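Local coordinates for protein peptidase S8 and S53, subtilisin, kexin, sedolisin (Mycobacterium smegmatis, PDB 4KG7) that probably cleaves peptide bonds as a subtilisin-like serine endopeptidase, the mycosin MycP3 of the ESX-3 type VII secretion system, at residues C32-G44 against V293-P306; V76-G88 against L111-G123. All coordinates share one frame; numbering follows the deposited sequence. Where two conformers were deposited one is given.

Interaction 1 (C32-G44 against V293-P306); sequences CITTSVLPGTDPG and VSNAPDGGLSNALP
Ser36 and Ala304 form a single antiparallel hydrogen-bonded pair, and Asn303 also faces Ser36, a classic beta bulge in the strand of residues 301-306. Ser36 N donates to Ala304 O at 2.9 Å, and Asn303 N returns a bond to Ser36 O. Two asparagine side chains extend this short backbone match. The amide of Asn303 is held at both ends: OD1 receives Leu38 N at 2.8 Å, and ND2 points almost straight at Thr41 OG1 (2.9 Å, 174°), which lies in the amide plane. Thr41 OG1 in turn donates to Leu38 O across the type II turn 38-41, so bonds at both ends hold the amide of Asn303 in its orientation beside the turn. The second amide, Asn295, bonds the backbone of residues 33-35: ND2 reaches a lone pair of Ile33 O at 2.9 Å and also bonds Asp100 O, while OD1 takes Thr35 N in its carbonyl plane. With chi1 at 60°, CG of Asn295 sits between its own N and C, which brings the amide to residues 33-35.

Hydroxyls form the third group. Thr35 OG1 pairs with Ser302 OG at 2.8 Å and also binds a water that lies within hydrogen-bonding distance of Val293 O. Ser294 OG donates to Thr35 O and accepts from Ala296 N in an ST turn, so one hydroxyl ties the loop to itself and to its partner.

Apolar contacts complete the interface. CG2 of Ile33 meets CD2 of Leu305 at 3.6 Å, the two side chains crossing at about a right angle; CB of Leu38 lies against CB of Ala304, and Pro43 against Leu301.

Leu38 also packs on strand 312-314, which flanks 301-306 in a small antiparallel sheet with strand 292-293; Thr35 touches Ser107 of helix 104-113, and disulfide Cys32-Cys101 tethers residues 32-44.

Interaction 2 (V76-G88 against L111-G123); sequences VQPGPRLPNVEAG and LIAGQPGPDGFSG
Ala113 offers its carbonyl to Asn84, whose ND2 donates to Ala113 O at 3.1 Å with the nitrogen tilted from the carbonyl plane. The same ND2 also bonds Ala128 O, whereas OD1 is buried without a polar partner. Gly114 follows, its CA lying 3.4 Å from Arg81 O as a CA-H...O contact and packing against CD2 of Leu82.

Gln115 is gripped through its backbone. Its N donates to a lone pair of Arg81 O at 2.9 Å, and its O receives both NE (2.8 Å) and NH2 of Arg81, a side-on grip on one atom. NE approaches from above the carbonyl plane, NH2 within it. The side chain of Gln115 bends at chi2 and lays CG against CD of Pro83, while NE2 bonds Pro126 O.

Farther on, Gly117 places its CA over one face of the Arg81 guanidinium, 3.7 Å above the plane and offset toward the rim. After the inverse gamma turn centred on Pro118, Asp119 meets the guanidinium end-on: NH1 meets OD2 at 2.7 Å and NH2 meets OD1 at 2.9 Å, each oxygen using its syn lone pair. The two flat groups are nearly coplanar, 21° apart. OD1 also accepts Phe121 N on its anti side, well out of the carboxylate plane, in an Asx turn. The ring of Phe121 presents its edge to NH2. Bends at chi2 (-61°) and chi3 (-76°) curl Arg81 back so that its guanidinium fits inside the 115-121 loop.

The contact belongs to the beta-alpha-beta unit of strand 85-90, helix 104-113 and strand 129-134 in the parallel sheet of the subtilisin fold: a buried arginine is bonded to two points, Gln115 and Asp119, of the loop that follows the helix carrying the predicted catalytic His104.

Interactions 1 and 2 lie on the same side of the chain's centre, their own centres about 14 Å apart, and along the sequence interaction 2 is nested within the loop that interaction 1 closes. They touch directly: Gly44 O probably accepts a hydrogen bond from Gly120 N (2.7 Å), and Leu301 packs on Asp119. Helix 104-113 connects them, since Thr35 and Asn295 rest on its early residues and interaction 2 includes its last residues. Strand 292-293 also bridges the two, through Val293 beside Arg81 and Phe121. Interaction 1 joins the N-terminal region to the small antiparallel sheet, its Leu305 side chain about 6 Å from that of the predicted catalytic His104; interaction 2 joins two loops at the parallel sheet's edge.

Interaction 1 (C32-G44 against V293-P306)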
# COMPACT_ATOMS: atom_id res chain seq x y z
N CYS A 32 19.93 -1.08 -10.12
CA CYS A 32 19.23 -0.73 -8.89
C CYS A 32 19.32 0.77 -8.59
O CYS A 32 20.26 1.47 -8.97
CB CYS A 32 19.78 -1.48 -7.71
SG CYS A 32 19.60 -3.28 -7.79
N ILE A 33 18.32 1.23 -7.84
CA ILE A 33 18.09 2.62 -7.47
C ILE A 33 18.07 2.69 -5.95
O ILE A 33 17.60 1.76 -5.27
CB ILE A 33 16.68 3.04 -8.02
CG1 ILE A 33 16.74 3.05 -9.55
CG2 ILE A 33 16.21 4.39 -7.52
CD1 ILE A 33 17.93 3.77 -10.06
N THR A 34 18.57 3.79 -5.41
CA THR A 34 18.35 4.16 -4.03
C THR A 34 17.70 5.53 -3.95
O THR A 34 17.93 6.38 -4.83
CB THR A 34 19.65 4.16 -3.22
OG1 THR A 34 20.59 5.08 -3.80
CG2 THR A 34 20.26 2.75 -3.19
N THR A 35 16.92 5.74 -2.90
CA THR A 35 16.34 7.05 -2.62
C THR A 35 17.37 7.99 -1.98
O THR A 35 18.28 7.53 -1.30
CB THR A 35 15.12 6.92 -1.69
OG1 THR A 35 15.47 6.14 -0.53
CG2 THR A 35 14.01 6.22 -2.38
N SER A 36 17.23 9.28 -2.23
CA SER A 36 18.25 10.27 -1.92
C SER A 36 17.60 11.48 -1.25
O SER A 36 16.39 11.60 -1.18
CB SER A 36 18.97 10.75 -3.22
OG SER A 36 19.55 9.66 -3.94
N VAL A 37 18.45 12.40 -0.80
CA VAL A 37 17.99 13.68 -0.26
C VAL A 37 17.87 14.72 -1.38
O VAL A 37 18.82 14.99 -2.09
CB VAL A 37 18.93 14.16 0.87
CG1 VAL A 37 18.52 15.52 1.41
CG2 VAL A 37 18.94 13.15 2.01
N LEU A 38 16.70 15.36 -1.46
CA LEU A 38 16.46 16.41 -2.42
C LEU A 38 17.21 17.67 -2.00
O LEU A 38 16.98 18.16 -0.91
CB LEU A 38 14.95 16.67 -2.47
CG LEU A 38 14.44 17.61 -3.55
CD1 LEU A 38 14.76 17.05 -4.93
CD2 LEU A 38 12.94 17.80 -3.33
N PRO A 39 18.10 18.21 -2.86
CA PRO A 39 18.81 19.39 -2.44
C PRO A 39 17.89 20.56 -2.08
O PRO A 39 16.84 20.76 -2.71
CB PRO A 39 19.69 19.71 -3.64
CG PRO A 39 19.97 18.38 -4.25
CD PRO A 39 18.69 17.63 -4.09
N GLY A 40 18.25 21.27 -1.02
CA GLY A 40 17.45 22.38 -0.57
C GLY A 40 16.39 22.03 0.44
O GLY A 40 15.68 22.92 0.92
N THR A 41 16.27 20.75 0.77
CA THR A 41 15.31 20.31 1.77
C THR A 41 16.03 19.94 3.05
O THR A 41 17.24 19.72 3.07
CB THR A 41 14.48 19.09 1.30
OG1 THR A 41 15.34 17.96 1.12
CG2 THR A 41 13.72 19.39 0.02
N ASP A 42 15.24 19.83 4.12
CA ASP A 42 15.71 19.38 5.41
C ASP A 42 14.83 18.18 5.80
O ASP A 42 13.78 18.35 6.43
CB ASP A 42 15.60 20.49 6.44
CG ASP A 42 16.04 20.05 7.81
OD1 ASP A 42 16.62 18.95 7.93
OD2 ASP A 42 15.77 20.81 8.76
N PRO A 43 15.25 16.96 5.39
CA PRO A 43 14.42 15.79 5.70
C PRO A 43 14.31 15.50 7.17
O PRO A 43 13.41 14.77 7.56
CB PRO A 43 15.14 14.62 5.02
CG PRO A 43 16.18 15.22 4.16
CD PRO A 43 16.45 16.61 4.60
N GLY A 44 15.24 16.04 7.97
CA GLY A 44 15.26 15.80 9.43
C GLY A 44 14.22 16.59 10.20
O GLY A 44 13.92 16.26 11.35
N VAL A 293 12.68 6.30 5.08
CA VAL A 293 13.98 5.66 5.23
C VAL A 293 14.54 5.26 3.86
O VAL A 293 13.81 4.83 2.96
CB VAL A 293 13.79 4.42 6.14
CG1 VAL A 293 15.05 3.61 6.26
CG2 VAL A 293 13.23 4.83 7.51
N SER A 294 15.86 5.35 3.73
CA SER A 294 16.53 5.02 2.49
C SER A 294 17.01 3.58 2.47
O SER A 294 17.36 3.03 3.53
CB SER A 294 17.74 5.96 2.32
OG SER A 294 18.45 5.65 1.13
N ASN A 295 17.03 2.98 1.27
CA ASN A 295 17.70 1.69 1.03
C ASN A 295 19.20 1.82 0.71
O ASN A 295 19.85 0.82 0.43
CB ASN A 295 17.01 0.91 -0.09
CG ASN A 295 17.01 1.66 -1.42
OD1 ASN A 295 16.99 2.88 -1.45
ND2 ASN A 295 16.98 0.91 -2.53
N ALA A 296 19.74 3.03 0.74
CA ALA A 296 21.19 3.21 0.61
C ALA A 296 21.88 2.58 1.82
O ALA A 296 21.28 2.42 2.87
CB ALA A 296 21.54 4.69 0.54
N PRO A 297 23.17 2.24 1.70
CA PRO A 297 23.85 1.53 2.78
C PRO A 297 23.77 2.17 4.17
O PRO A 297 23.66 1.46 5.16
CB PRO A 297 25.30 1.49 2.30
CG PRO A 297 25.19 1.51 0.81
CD PRO A 297 23.99 2.35 0.49
N ASP A 298 23.79 3.50 4.26
CA ASP A 298 23.70 4.15 5.58
C ASP A 298 22.32 4.04 6.22
O ASP A 298 22.17 4.17 7.44
CB ASP A 298 24.13 5.61 5.48
CG ASP A 298 25.64 5.77 5.20
OD1 ASP A 298 26.44 4.81 5.43
OD2 ASP A 298 26.03 6.87 4.75
N GLY A 299 21.29 3.80 5.39
CA GLY A 299 19.93 3.68 5.89
C GLY A 299 19.37 4.89 6.62
O GLY A 299 18.52 4.74 7.50
N GLY A 300 19.76 6.08 6.19
CA GLY A 300 19.28 7.30 6.79
C GLY A 300 18.00 7.75 6.12
O GLY A 300 17.34 6.98 5.42
N LEU A 301 17.66 9.01 6.33
CA LEU A 301 16.44 9.58 5.76
C LEU A 301 16.61 10.00 4.31
O LEU A 301 17.68 10.47 3.89
CB LEU A 301 15.97 10.78 6.57
CG LEU A 301 15.71 10.56 8.05
CD1 LEU A 301 15.13 11.86 8.60
CD2 LEU A 301 14.73 9.43 8.28
N SER A 302 15.54 9.81 3.53
CA SER A 302 15.51 10.25 2.12
C SER A 302 14.14 10.76 1.74
O SER A 302 13.14 10.51 2.41
CB SER A 302 15.90 9.11 1.18
OG SER A 302 14.98 8.06 1.40
N ASN A 303 14.10 11.52 0.67
CA ASN A 303 12.88 12.19 0.24
C ASN A 303 12.84 12.45 -1.26
O ASN A 303 12.15 13.35 -1.71
CB ASN A 303 12.66 13.47 1.06
CG ASN A 303 13.71 14.53 0.80
OD1 ASN A 303 14.72 14.27 0.18
ND2 ASN A 303 13.51 15.71 1.35
N ALA A 304 13.58 11.67 -2.03
CA ALA A 304 13.63 11.87 -3.48
C ALA A 304 14.06 10.62 -4.22
O ALA A 304 14.73 9.76 -3.66
CB ALA A 304 14.56 13.01 -3.85
N LEU A 305 13.70 10.60 -5.50
CA LEU A 305 14.13 9.61 -6.48
C LEU A 305 14.51 10.28 -7.76
O LEU A 305 14.00 11.34 -8.06
CB LEU A 305 12.97 8.72 -6.86
CG LEU A 305 12.68 7.61 -5.91
CD1 LEU A 305 11.26 7.12 -6.16
CD2 LEU A 305 13.70 6.51 -6.15
N PRO A 306 15.32 9.60 -8.59
CA PRO A 306 15.66 10.12 -9.90
C PRO A 306 14.50 10.03 -10.89
O PRO A 306 13.78 9.04 -10.91
CB PRO A 306 16.85 9.25 -10.33
CG PRO A 306 16.87 8.07 -9.44
CD PRO A 306 15.95 8.30 -8.29
O HOH W 1 14.17 4.02 0.21

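Interaction 2 (V76-G88 against L111-G123)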
# COMPACT_ATOMS: atom_id res chain seq x y z
N VAL A 76 12.52 -4.74 1.29
CA VAL A 76 12.80 -3.76 2.32
C VAL A 76 14.24 -3.93 2.74
O VAL A 76 14.64 -5.02 3.17
CB VAL A 76 11.89 -3.92 3.56
CG1 VAL A 76 12.26 -2.94 4.67
CG2 VAL A 76 10.44 -3.73 3.19
N GLN A 77 15.02 -2.87 2.64
CA GLN A 77 16.42 -2.91 3.04
C GLN A 77 16.59 -2.61 4.52
O GLN A 77 16.35 -1.50 4.96
CB GLN A 77 17.20 -1.88 2.22
CG GLN A 77 18.68 -2.12 2.09
CD GLN A 77 19.01 -3.36 1.25
OE1 GLN A 77 18.52 -3.55 0.12
NE2 GLN A 77 19.81 -4.21 1.81
N PRO A 78 17.02 -3.62 5.32
CA PRO A 78 17.21 -3.33 6.73
C PRO A 78 18.30 -2.30 6.98
O PRO A 78 19.23 -2.17 6.22
CB PRO A 78 17.60 -4.69 7.35
CG PRO A 78 17.23 -5.72 6.31
CD PRO A 78 17.38 -5.01 4.99
N GLY A 79 18.14 -1.55 8.06
CA GLY A 79 19.18 -0.64 8.47
C GLY A 79 18.89 -0.13 9.85
O GLY A 79 18.00 -0.62 10.50
N PRO A 80 19.64 0.88 10.31
CA PRO A 80 19.41 1.36 11.68
C PRO A 80 18.02 1.87 11.99
O PRO A 80 17.58 1.82 13.15
CB PRO A 80 20.44 2.48 11.84
CG PRO A 80 21.44 2.26 10.78
CD PRO A 80 20.80 1.51 9.67
N ARG A 81 17.30 2.36 10.98
CA ARG A 81 15.94 2.84 11.21
C ARG A 81 14.90 1.76 10.93
O ARG A 81 13.71 1.96 11.21
CB ARG A 81 15.68 4.07 10.35
CG ARG A 81 16.69 5.18 10.55
CD ARG A 81 16.75 5.72 11.97
NE ARG A 81 15.64 6.61 12.32
CZ ARG A 81 15.62 7.93 12.14
NH1 ARG A 81 16.65 8.57 11.60
NH2 ARG A 81 14.55 8.62 12.51
N LEU A 82 15.35 0.61 10.40
CA LEU A 82 14.50 -0.55 10.17
C LEU A 82 15.20 -1.83 10.64
O LEU A 82 15.56 -2.68 9.83
CB LEU A 82 14.11 -0.67 8.70
CG LEU A 82 13.12 0.36 8.21
CD1 LEU A 82 13.18 0.45 6.69
CD2 LEU A 82 11.71 0.09 8.75
N PRO A 83 15.38 -1.96 11.95
CA PRO A 83 15.90 -3.16 12.58
C PRO A 83 14.77 -4.17 12.86
O PRO A 83 15.01 -5.26 13.41
CB PRO A 83 16.44 -2.61 13.89
CG PRO A 83 15.46 -1.55 14.26
CD PRO A 83 15.05 -0.93 12.94
N ASN A 84 13.53 -3.80 12.53
CA ASN A 84 12.36 -4.57 12.94
C ASN A 84 11.72 -5.27 11.74
O ASN A 84 10.47 -5.34 11.66
CB ASN A 84 11.34 -3.67 13.66
CG ASN A 84 10.93 -2.44 12.85
OD1 ASN A 84 11.72 -1.89 12.08
ND2 ASN A 84 9.69 -1.99 13.06
N VAL A 85 12.56 -5.75 10.80
CA VAL A 85 12.05 -6.41 9.57
C VAL A 85 12.43 -7.88 9.43
O VAL A 85 13.62 -8.26 9.46
CB VAL A 85 12.51 -5.68 8.30
CG1 VAL A 85 11.70 -6.16 7.09
CG2 VAL A 85 12.41 -4.18 8.47
N GLU A 86 11.41 -8.69 9.23
CA GLU A 86 11.48 -10.15 9.13
C GLU A 86 11.43 -10.53 7.65
O GLU A 86 10.69 -9.92 6.87
CB GLU A 86 10.28 -10.76 9.90
CG GLU A 86 10.08 -12.27 9.75
CD GLU A 86 8.84 -12.81 10.46
OE1 GLU A 86 8.16 -12.06 11.19
OE2 GLU A 86 8.52 -14.00 10.28
N ALA A 87 12.18 -11.56 7.27
CA ALA A 87 12.15 -12.07 5.91
C ALA A 87 10.82 -12.72 5.58
O ALA A 87 10.36 -13.58 6.33
CB ALA A 87 13.27 -13.08 5.76
N GLY A 88 10.23 -12.34 4.44
CA GLY A 88 9.00 -12.96 3.96
C GLY A 88 9.14 -13.54 2.56
O GLY A 88 8.18 -14.07 2.04
N LEU A 111 7.62 4.38 6.64
CA LEU A 111 6.44 5.13 7.07
C LEU A 111 5.62 4.33 8.07
O LEU A 111 5.01 4.89 8.98
CB LEU A 111 5.57 5.54 5.88
CG LEU A 111 6.16 6.62 4.98
CD1 LEU A 111 5.18 6.83 3.83
CD2 LEU A 111 6.42 7.91 5.71
N ILE A 112 5.55 3.01 7.86
CA ILE A 112 4.73 2.13 8.68
C ILE A 112 5.34 1.97 10.07
O ILE A 112 4.66 2.14 11.05
CB ILE A 112 4.52 0.75 8.03
CG1 ILE A 112 3.75 0.94 6.72
CG2 ILE A 112 3.78 -0.19 9.00
CD1 ILE A 112 3.66 -0.31 5.87
N ALA A 113 6.63 1.64 10.14
CA ALA A 113 7.23 1.24 11.42
C ALA A 113 8.71 1.56 11.49
O ALA A 113 9.44 0.97 12.30
CB ALA A 113 7.01 -0.24 11.65
N GLY A 114 9.16 2.57 10.76
CA GLY A 114 10.51 3.10 10.96
C GLY A 114 10.71 3.63 12.39
O GLY A 114 9.76 4.05 13.04
N GLN A 115 11.95 3.61 12.85
CA GLN A 115 12.25 3.97 14.22
C GLN A 115 12.52 5.45 14.35
O GLN A 115 13.09 6.07 13.45
CB GLN A 115 13.45 3.18 14.71
CG GLN A 115 13.23 1.69 14.71
CD GLN A 115 12.02 1.32 15.53
OE1 GLN A 115 12.02 1.53 16.77
NE2 GLN A 115 10.98 0.80 14.88
N PRO A 116 12.13 6.03 15.49
CA PRO A 116 12.56 7.39 15.80
C PRO A 116 14.07 7.41 15.93
O PRO A 116 14.70 6.38 16.09
CB PRO A 116 11.87 7.70 17.13
CG PRO A 116 11.61 6.37 17.73
CD PRO A 116 11.29 5.46 16.57
N GLY A 117 14.65 8.59 15.85
CA GLY A 117 16.10 8.72 15.86
C GLY A 117 16.49 10.15 16.13
O GLY A 117 15.71 10.93 16.69
N PRO A 118 17.71 10.53 15.70
CA PRO A 118 18.26 11.84 16.01
C PRO A 118 17.78 12.93 15.05
O PRO A 118 18.57 13.71 14.51
CB PRO A 118 19.77 11.60 15.89
CG PRO A 118 19.88 10.60 14.79
CD PRO A 118 18.66 9.71 14.92
N ASP A 119 16.47 12.98 14.86
CA ASP A 119 15.83 13.85 13.90
C ASP A 119 14.32 13.78 14.15
O ASP A 119 13.90 13.19 15.14
CB ASP A 119 16.17 13.42 12.49
CG ASP A 119 15.86 11.96 12.24
OD1 ASP A 119 14.75 11.50 12.61
OD2 ASP A 119 16.72 11.27 11.66
N GLY A 120 13.53 14.40 13.27
CA GLY A 120 12.08 14.50 13.44
C GLY A 120 11.29 13.38 12.81
O GLY A 120 10.07 13.46 12.78
N PHE A 121 11.96 12.33 12.34
CA PHE A 121 11.24 11.26 11.62
C PHE A 121 10.89 10.07 12.52
O PHE A 121 11.70 9.63 13.31
CB PHE A 121 12.03 10.73 10.43
CG PHE A 121 11.36 9.55 9.77
CD1 PHE A 121 10.31 9.76 8.90
CD2 PHE A 121 11.71 8.24 10.09
CE1 PHE A 121 9.64 8.71 8.36
CE2 PHE A 121 11.05 7.17 9.52
CZ PHE A 121 10.00 7.41 8.67
N SER A 122 9.67 9.55 12.36
CA SER A 122 9.29 8.28 12.96
C SER A 122 8.27 7.59 12.07
O SER A 122 7.45 8.25 11.43
CB SER A 122 8.64 8.47 14.32
OG SER A 122 8.27 7.23 14.91
N GLY A 123 8.30 6.26 12.09
CA GLY A 123 7.17 5.50 11.59
C GLY A 123 5.92 5.74 12.41
O GLY A 123 5.98 6.21 13.56